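Local coordinates for Serine/threonine-protein kinase Tel1 (Chaetomium thermophilum, PDB 6SKY) that probably senses DNA damage as an ATM-family kinase, passing phosphate from ATP to serine or threonine residues of proteins and so activating checkpoint signalling, at residues A[2697-2700]-A[2705-2708]; A[2792-2797]-A[2938-2943]; A[2709-2714]-A[2928-2933]. All coordinates share one frame; numbering follows the deposited sequence.

Contact 1: residues A[2697-2700]-A[2705-2708]; sequences NAQT and TRIA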
# COMPACT_ATOMS: atom_id res chain seq x y z
N ASN A 2697 42.18 -29.53 7.52
CA ASN A 2697 43.06 -29.71 8.66
C ASN A 2697 42.62 -28.86 9.84
O ASN A 2697 42.77 -29.27 10.99
CB ASN A 2697 44.50 -29.38 8.28
CG ASN A 2697 45.14 -30.46 7.46
OD1 ASN A 2697 44.75 -31.63 7.53
ND2 ASN A 2697 46.14 -30.10 6.66
N ALA A 2698 42.09 -27.67 9.58
CA ALA A 2698 41.62 -26.81 10.67
C ALA A 2698 40.14 -27.01 10.94
O ALA A 2698 39.40 -26.05 11.09
CB ALA A 2698 41.92 -25.36 10.35
N GLN A 2699 39.70 -28.25 11.06
CA GLN A 2699 38.29 -28.54 11.28
C GLN A 2699 37.97 -28.80 12.74
O GLN A 2699 36.83 -28.61 13.15
CB GLN A 2699 37.86 -29.74 10.43
CG GLN A 2699 36.41 -30.11 10.56
CD GLN A 2699 36.00 -31.17 9.57
OE1 GLN A 2699 36.46 -31.19 8.44
NE2 GLN A 2699 35.12 -32.07 10.00
N THR A 2700 38.96 -29.21 13.52
CA THR A 2700 38.80 -29.50 14.93
C THR A 2700 39.45 -28.41 15.78
O THR A 2700 40.12 -28.69 16.77
CB THR A 2700 39.40 -30.86 15.27
OG1 THR A 2700 40.77 -30.88 14.87
CG2 THR A 2700 38.66 -31.95 14.53
N THR A 2705 40.50 -19.67 14.57
CA THR A 2705 41.52 -20.27 13.71
C THR A 2705 40.92 -20.72 12.39
O THR A 2705 41.56 -20.58 11.34
CB THR A 2705 42.17 -21.45 14.44
OG1 THR A 2705 42.91 -20.95 15.56
CG2 THR A 2705 43.12 -22.18 13.52
N ARG A 2706 39.70 -21.24 12.41
CA ARG A 2706 39.04 -21.63 11.16
C ARG A 2706 38.83 -20.43 10.25
O ARG A 2706 39.11 -20.50 9.05
CB ARG A 2706 37.71 -22.31 11.46
CG ARG A 2706 37.87 -23.59 12.20
CD ARG A 2706 36.54 -24.25 12.45
NE ARG A 2706 36.07 -24.96 11.28
CZ ARG A 2706 34.94 -25.66 11.24
NH1 ARG A 2706 34.57 -26.28 10.13
NH2 ARG A 2706 34.17 -25.73 12.31
N ILE A 2707 38.37 -19.31 10.80
CA ILE A 2707 38.14 -18.13 9.98
C ILE A 2707 39.45 -17.56 9.47
O ILE A 2707 39.54 -17.08 8.33
CB ILE A 2707 37.33 -17.08 10.76
CG1 ILE A 2707 35.95 -17.63 11.09
CG2 ILE A 2707 37.16 -15.85 9.94
CD1 ILE A 2707 35.02 -16.62 11.68
N ALA A 2708 40.51 -17.61 10.28
CA ALA A 2708 41.80 -17.12 9.82
C ALA A 2708 42.34 -17.97 8.68
O ALA A 2708 42.85 -17.43 7.69
CB ALA A 2708 42.79 -17.09 10.98
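Arg2706, near the start of helix 2703-2714, lies against the carbonyls of Ala2698 and Gln2699 in the loop that leads into that helix. One position earlier, Thr2705 has its CB bond directed toward the loop, but its methyl CG2 stays 4.6 Å from Ala2698 CB, and it is Arg2706 that carries the contact. Its chain leaves the backbone with CG anti to the carbonyl carbon (chi1 -64°), which brings the aliphatic part to the Ala2698 carbonyl. CG lies 3.1 Å from Ala2698 O, and CD follows alongside at 3.6 Å from the same oxygen. A bend at chi3 (80°) then swings the guanidinium round to Gln2699. There Gln2699 O sits 3.9 Å above the plane of the guanidinium of Arg2706, over its centre, so that the N-H groups, which lie in that plane, are not directed at it. No hydrogen bond joins the two segments, and any attraction between the positive face and the carbonyl oxygen is probably mild. At the end of the chain NH1 comes within 4.3 Å of Gln2699 CG, where the glutamine side chain begins. Gln2699 and Arg2706 also both touch Val2792, a residue of a distant loop. Ile2707, next along the helix, rests on Ala2934, and Thr2700 in the loop packs against Gln2354 of the second subunit. The example illustrates how a helix can fold one long side chain back over the loop that precedes it: this is the short turn of a helical hairpin formed by helices 2688-2697 and 2703-2714, part of the kinase domain of a PI3-kinase-like enzyme.

Contact 2: residues A[2792-2797]-A[2938-2943]; sequences VPELVP and SGWAAY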
# COMPACT_ATOMS: atom_id res chain seq x y z
N VAL A 2792 29.10 -31.59 10.73
CA VAL A 2792 29.54 -30.23 10.43
C VAL A 2792 28.39 -29.55 9.69
O VAL A 2792 28.27 -29.70 8.47
CB VAL A 2792 30.82 -30.22 9.60
CG1 VAL A 2792 31.47 -28.86 9.66
CG2 VAL A 2792 31.77 -31.27 10.08
N PRO A 2793 27.55 -28.79 10.38
CA PRO A 2793 26.28 -28.36 9.78
C PRO A 2793 26.46 -27.43 8.59
O PRO A 2793 27.48 -26.77 8.43
CB PRO A 2793 25.59 -27.63 10.94
CG PRO A 2793 26.30 -28.06 12.15
CD PRO A 2793 27.70 -28.31 11.75
N GLU A 2794 25.44 -27.40 7.74
CA GLU A 2794 25.35 -26.48 6.62
C GLU A 2794 24.45 -25.33 7.04
O GLU A 2794 23.23 -25.45 6.98
CB GLU A 2794 24.82 -27.17 5.37
CG GLU A 2794 25.70 -28.27 4.83
CD GLU A 2794 25.03 -29.06 3.72
OE1 GLU A 2794 23.88 -28.75 3.37
OE2 GLU A 2794 25.66 -30.00 3.19
N LEU A 2795 25.05 -24.22 7.44
CA LEU A 2795 24.32 -23.11 8.03
C LEU A 2795 24.21 -21.92 7.09
O LEU A 2795 24.27 -20.77 7.51
CB LEU A 2795 24.98 -22.69 9.34
CG LEU A 2795 25.14 -23.79 10.39
CD1 LEU A 2795 25.98 -23.29 11.54
CD2 LEU A 2795 23.80 -24.27 10.90
N VAL A 2796 24.04 -22.17 5.80
CA VAL A 2796 23.82 -21.12 4.81
C VAL A 2796 22.48 -21.37 4.15
O VAL A 2796 22.08 -22.53 4.00
CB VAL A 2796 24.95 -21.06 3.78
CG1 VAL A 2796 26.19 -20.47 4.38
CG2 VAL A 2796 25.23 -22.44 3.24
N PRO A 2797 21.75 -20.34 3.73
CA PRO A 2797 20.46 -20.59 3.09
C PRO A 2797 20.58 -21.17 1.69
O PRO A 2797 19.69 -21.91 1.26
CB PRO A 2797 19.81 -19.20 3.07
CG PRO A 2797 20.93 -18.27 3.14
CD PRO A 2797 21.99 -18.91 3.94
N SER A 2938 34.46 -29.10 4.46
CA SER A 2938 35.47 -28.86 3.44
C SER A 2938 35.06 -29.42 2.08
O SER A 2938 35.51 -28.91 1.05
CB SER A 2938 36.80 -29.47 3.86
OG SER A 2938 36.77 -30.87 3.73
N GLY A 2939 34.23 -30.46 2.05
CA GLY A 2939 33.75 -30.98 0.79
C GLY A 2939 32.73 -30.09 0.12
O GLY A 2939 32.53 -30.20 -1.09
N TRP A 2940 32.06 -29.25 0.89
CA TRP A 2940 31.25 -28.13 0.42
C TRP A 2940 32.25 -27.03 0.11
O TRP A 2940 32.62 -26.25 0.98
CB TRP A 2940 30.29 -27.70 1.52
CG TRP A 2940 29.03 -27.01 1.14
CD1 TRP A 2940 27.80 -27.56 1.11
CD2 TRP A 2940 28.87 -25.64 0.81
NE1 TRP A 2940 26.88 -26.62 0.76
CE2 TRP A 2940 27.51 -25.42 0.57
CE3 TRP A 2940 29.75 -24.56 0.68
CZ2 TRP A 2940 27.01 -24.19 0.21
CZ3 TRP A 2940 29.25 -23.34 0.32
CH2 TRP A 2940 27.89 -23.16 0.09
N ALA A 2941 32.72 -26.98 -1.13
CA ALA A 2941 33.88 -26.14 -1.41
C ALA A 2941 33.53 -24.66 -1.32
O ALA A 2941 33.13 -24.06 -2.32
CB ALA A 2941 34.44 -26.46 -2.78
N ALA A 2942 33.69 -24.07 -0.15
CA ALA A 2942 33.27 -22.69 0.03
C ALA A 2942 34.33 -21.71 -0.45
O ALA A 2942 33.99 -20.60 -0.85
CB ALA A 2942 32.95 -22.43 1.50
N TYR A 2943 35.60 -22.11 -0.40
CA TYR A 2943 36.66 -21.28 -0.97
C TYR A 2943 36.42 -21.04 -2.45
O TYR A 2943 36.72 -19.96 -2.96
CB TYR A 2943 38.01 -21.94 -0.74
CG TYR A 2943 38.05 -23.36 -1.23
CD1 TYR A 2943 38.45 -23.66 -2.51
CD2 TYR A 2943 37.67 -24.40 -0.42
CE1 TYR A 2943 38.48 -24.94 -2.97
CE2 TYR A 2943 37.70 -25.69 -0.86
CZ TYR A 2943 38.10 -25.95 -2.14
OH TYR A 2943 38.13 -27.24 -2.60
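The indole of Trp2940 meets two side chains two positions apart, Glu2794 and Val2796, whose CB bonds both point toward it. The glutamate approaches the five-membered ring: OE2 lies 3.9 Å from Trp2940 CD1, with the carboxylate plane turned 56° from that of the indole. The meeting is slanted, and the atom met is a ring carbon; it is a van der Waals approach. The glutamate chain is extended beyond CG, and its other oxygen, OE1, accepts a hydrogen bond from the backbone N of Asp2760. One oxygen is thus tied to the catalytic loop with its DRH motif, while the other rests near the tryptophan. Val2796 meets the benzo part of the same indole: CG2 comes to 3.9 Å from CZ2 and 4.2 Å from CH2 of Trp2940, again on a slant. With CG1 anti to the carbonyl carbon (chi1 -74°), the valine sends CG2, the methyl held between backbone N and carbonyl carbon, to the ring.

By its place after Asp2779, a ligand of the magnesium ion, the 2792-2797 segment probably forms the later part of the activation loop of the PI3-kinase-like fold, and 2938-2943 is the tail of the FATC domain. The contact shows how the C-terminal end of such a kinase lies against the loop that borders its active site; the tryptophan side chain is about 10 Å from the bound nucleotide analogue.

Other groups complete the setting of the indole: Arg2799 makes a cation-pi interaction with it, and Thr2801 is touched by it. Val2796, for its part, also touches Leu2936. Leu2795 and Pro2793 pack against Arg2314 of the second subunit.

Contact 3: residues A[2709-2714]-A[2928-2933]; sequences VYRRVT and TSVSNL
Tyr2710 reaches from helix 2703-2714 of the kinase domain to Val2930 and Leu2933 on the short helix 2930-2933 of the FATC domain, a helix-to-helix contact between parts far apart in sequence. Beyond CB, CG stands anti to the backbone N (chi1 178°), which brings the ring to the FATC helix. One side of the ring is then met near its plane by a methyl of Val2930: CG1 lies 3.7 Å from Tyr2710 CD1, and CE1 is only slightly farther from it. Across the ring, CE2 passes below the backbone oxygen of Leu2933, which stands 4.0 Å above the ring plane of Tyr2710, offset toward the rim. The opposite face is occupied by Thr2714 CG2, one turn along the same helix, so the ring is held between its own helix and the FATC segment. At the far end, CZ is 4.0 Å from Leu2933 CB, and the hydroxyl OH is nearer still to that atom, at 3.7 Å, with Leu2933 CD1 close beside it. The hydroxyl also makes a weak hydrogen bond to Ala2942 O, which links the helix to the chain's C-terminal tail. Replacing this tyrosine by an alanine would probably open a gap between helix 2703-2714 and the side chains of Val2930 and Leu2933, and leave Ala2942 O without this weak donor. In the FATC segment, Ser2929 occupies the N-cap position, its backbone O accepting from the N atoms of both Asn2932 and Leu2933. Val2930 serves a second neighbour with the same methyl: the extended Arg2711 side chain and that of Val2930 cross at about a right angle, and Val2930 CG1 lies 4.0 Å above the guanidinium plane, over its centre.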
# COMPACT_ATOMS: atom_id res chain seq x y z
N VAL A 2709 42.23 -19.29 8.79
CA VAL A 2709 42.69 -20.17 7.73
C VAL A 2709 41.86 -19.96 6.47
O VAL A 2709 42.39 -19.98 5.35
CB VAL A 2709 42.64 -21.63 8.19
CG1 VAL A 2709 42.81 -22.56 7.02
CG2 VAL A 2709 43.73 -21.88 9.20
N TYR A 2710 40.56 -19.73 6.62
CA TYR A 2710 39.72 -19.51 5.46
C TYR A 2710 40.08 -18.22 4.74
O TYR A 2710 40.12 -18.18 3.51
CB TYR A 2710 38.26 -19.51 5.87
CG TYR A 2710 37.32 -19.24 4.74
CD1 TYR A 2710 36.73 -18.01 4.60
CD2 TYR A 2710 37.02 -20.22 3.82
CE1 TYR A 2710 35.88 -17.75 3.58
CE2 TYR A 2710 36.17 -19.97 2.79
CZ TYR A 2710 35.60 -18.73 2.67
OH TYR A 2710 34.75 -18.46 1.65
N ARG A 2711 40.32 -17.14 5.49
CA ARG A 2711 40.74 -15.90 4.85
C ARG A 2711 42.08 -16.08 4.15
O ARG A 2711 42.27 -15.60 3.02
CB ARG A 2711 40.84 -14.78 5.87
CG ARG A 2711 39.52 -14.31 6.40
CD ARG A 2711 39.72 -13.11 7.28
NE ARG A 2711 38.56 -12.83 8.10
CZ ARG A 2711 37.58 -12.01 7.74
NH1 ARG A 2711 36.55 -11.80 8.55
NH2 ARG A 2711 37.63 -11.39 6.57
N ARG A 2712 43.01 -16.78 4.79
CA ARG A 2712 44.31 -17.01 4.17
C ARG A 2712 44.18 -17.81 2.88
O ARG A 2712 44.92 -17.57 1.93
CB ARG A 2712 45.22 -17.73 5.16
CG ARG A 2712 46.65 -17.85 4.72
CD ARG A 2712 47.34 -19.01 5.40
NE ARG A 2712 46.72 -19.36 6.67
CZ ARG A 2712 46.94 -18.70 7.81
NH1 ARG A 2712 46.33 -19.09 8.92
NH2 ARG A 2712 47.75 -17.65 7.83
N VAL A 2713 43.25 -18.75 2.84
CA VAL A 2713 43.11 -19.59 1.65
C VAL A 2713 42.39 -18.84 0.53
O VAL A 2713 42.76 -18.96 -0.64
CB VAL A 2713 42.39 -20.90 2.00
CG1 VAL A 2713 41.40 -21.28 0.92
CG2 VAL A 2713 43.39 -22.00 2.17
N THR A 2714 41.37 -18.04 0.85
CA THR A 2714 40.70 -17.32 -0.22
C THR A 2714 41.46 -16.08 -0.67
O THR A 2714 41.10 -15.49 -1.68
CB THR A 2714 39.29 -16.91 0.19
OG1 THR A 2714 39.34 -15.91 1.20
CG2 THR A 2714 38.52 -18.09 0.68
N THR A 2928 26.68 -14.96 2.02
CA THR A 2928 28.01 -14.55 1.58
C THR A 2928 28.93 -14.19 2.74
O THR A 2928 30.03 -13.69 2.51
CB THR A 2928 27.92 -13.36 0.62
OG1 THR A 2928 27.08 -12.36 1.19
CG2 THR A 2928 27.34 -13.78 -0.70
N SER A 2929 28.51 -14.45 3.97
CA SER A 2929 29.28 -14.04 5.14
C SER A 2929 30.49 -14.93 5.33
O SER A 2929 30.41 -16.15 5.24
CB SER A 2929 28.39 -14.10 6.38
OG SER A 2929 29.11 -13.73 7.53
N VAL A 2930 31.64 -14.31 5.60
CA VAL A 2930 32.87 -15.07 5.77
C VAL A 2930 32.86 -15.86 7.06
O VAL A 2930 33.51 -16.91 7.16
CB VAL A 2930 34.08 -14.12 5.69
CG1 VAL A 2930 35.36 -14.84 6.06
CG2 VAL A 2930 34.20 -13.54 4.31
N SER A 2931 32.12 -15.41 8.07
CA SER A 2931 32.03 -16.17 9.30
C SER A 2931 31.07 -17.35 9.20
O SER A 2931 31.10 -18.22 10.07
CB SER A 2931 31.61 -15.26 10.44
OG SER A 2931 30.25 -14.90 10.33
N ASN A 2932 30.22 -17.38 8.18
CA ASN A 2932 29.38 -18.54 7.93
C ASN A 2932 30.01 -19.50 6.95
O ASN A 2932 29.80 -20.71 7.06
CB ASN A 2932 28.02 -18.11 7.38
CG ASN A 2932 27.23 -17.33 8.36
OD1 ASN A 2932 27.70 -17.01 9.44
ND2 ASN A 2932 26.01 -17.00 8.00
N LEU A 2933 30.76 -18.99 5.98
CA LEU A 2933 31.41 -19.83 4.99
C LEU A 2933 32.67 -20.48 5.52
O LEU A 2933 33.12 -21.47 4.94
CB LEU A 2933 31.73 -19.01 3.75
CG LEU A 2933 30.57 -18.48 2.93
CD1 LEU A 2933 31.09 -17.62 1.82
CD2 LEU A 2933 29.77 -19.61 2.35

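In the fold
The three contacts gather in one corner of the kinase domain, with centres 10 to 13 Å apart. Contacts 1 and 3 share helix 2703-2714, successive turns of which serve first the preceding loop and then the FATC helix. Contact 1 closes before either of the others opens, whereas contacts 2 and 3 alternate along the chain: both bring FATC residues back to the kinase domain. Each contact touches the other two; between contacts 1 and 3 Ile2707 packs on Ser2931. Together they join a peripheral helical hairpin, the probable activation loop and the C-terminal tail into one continuous patch, of which contact 2 alone comes near the nucleotide.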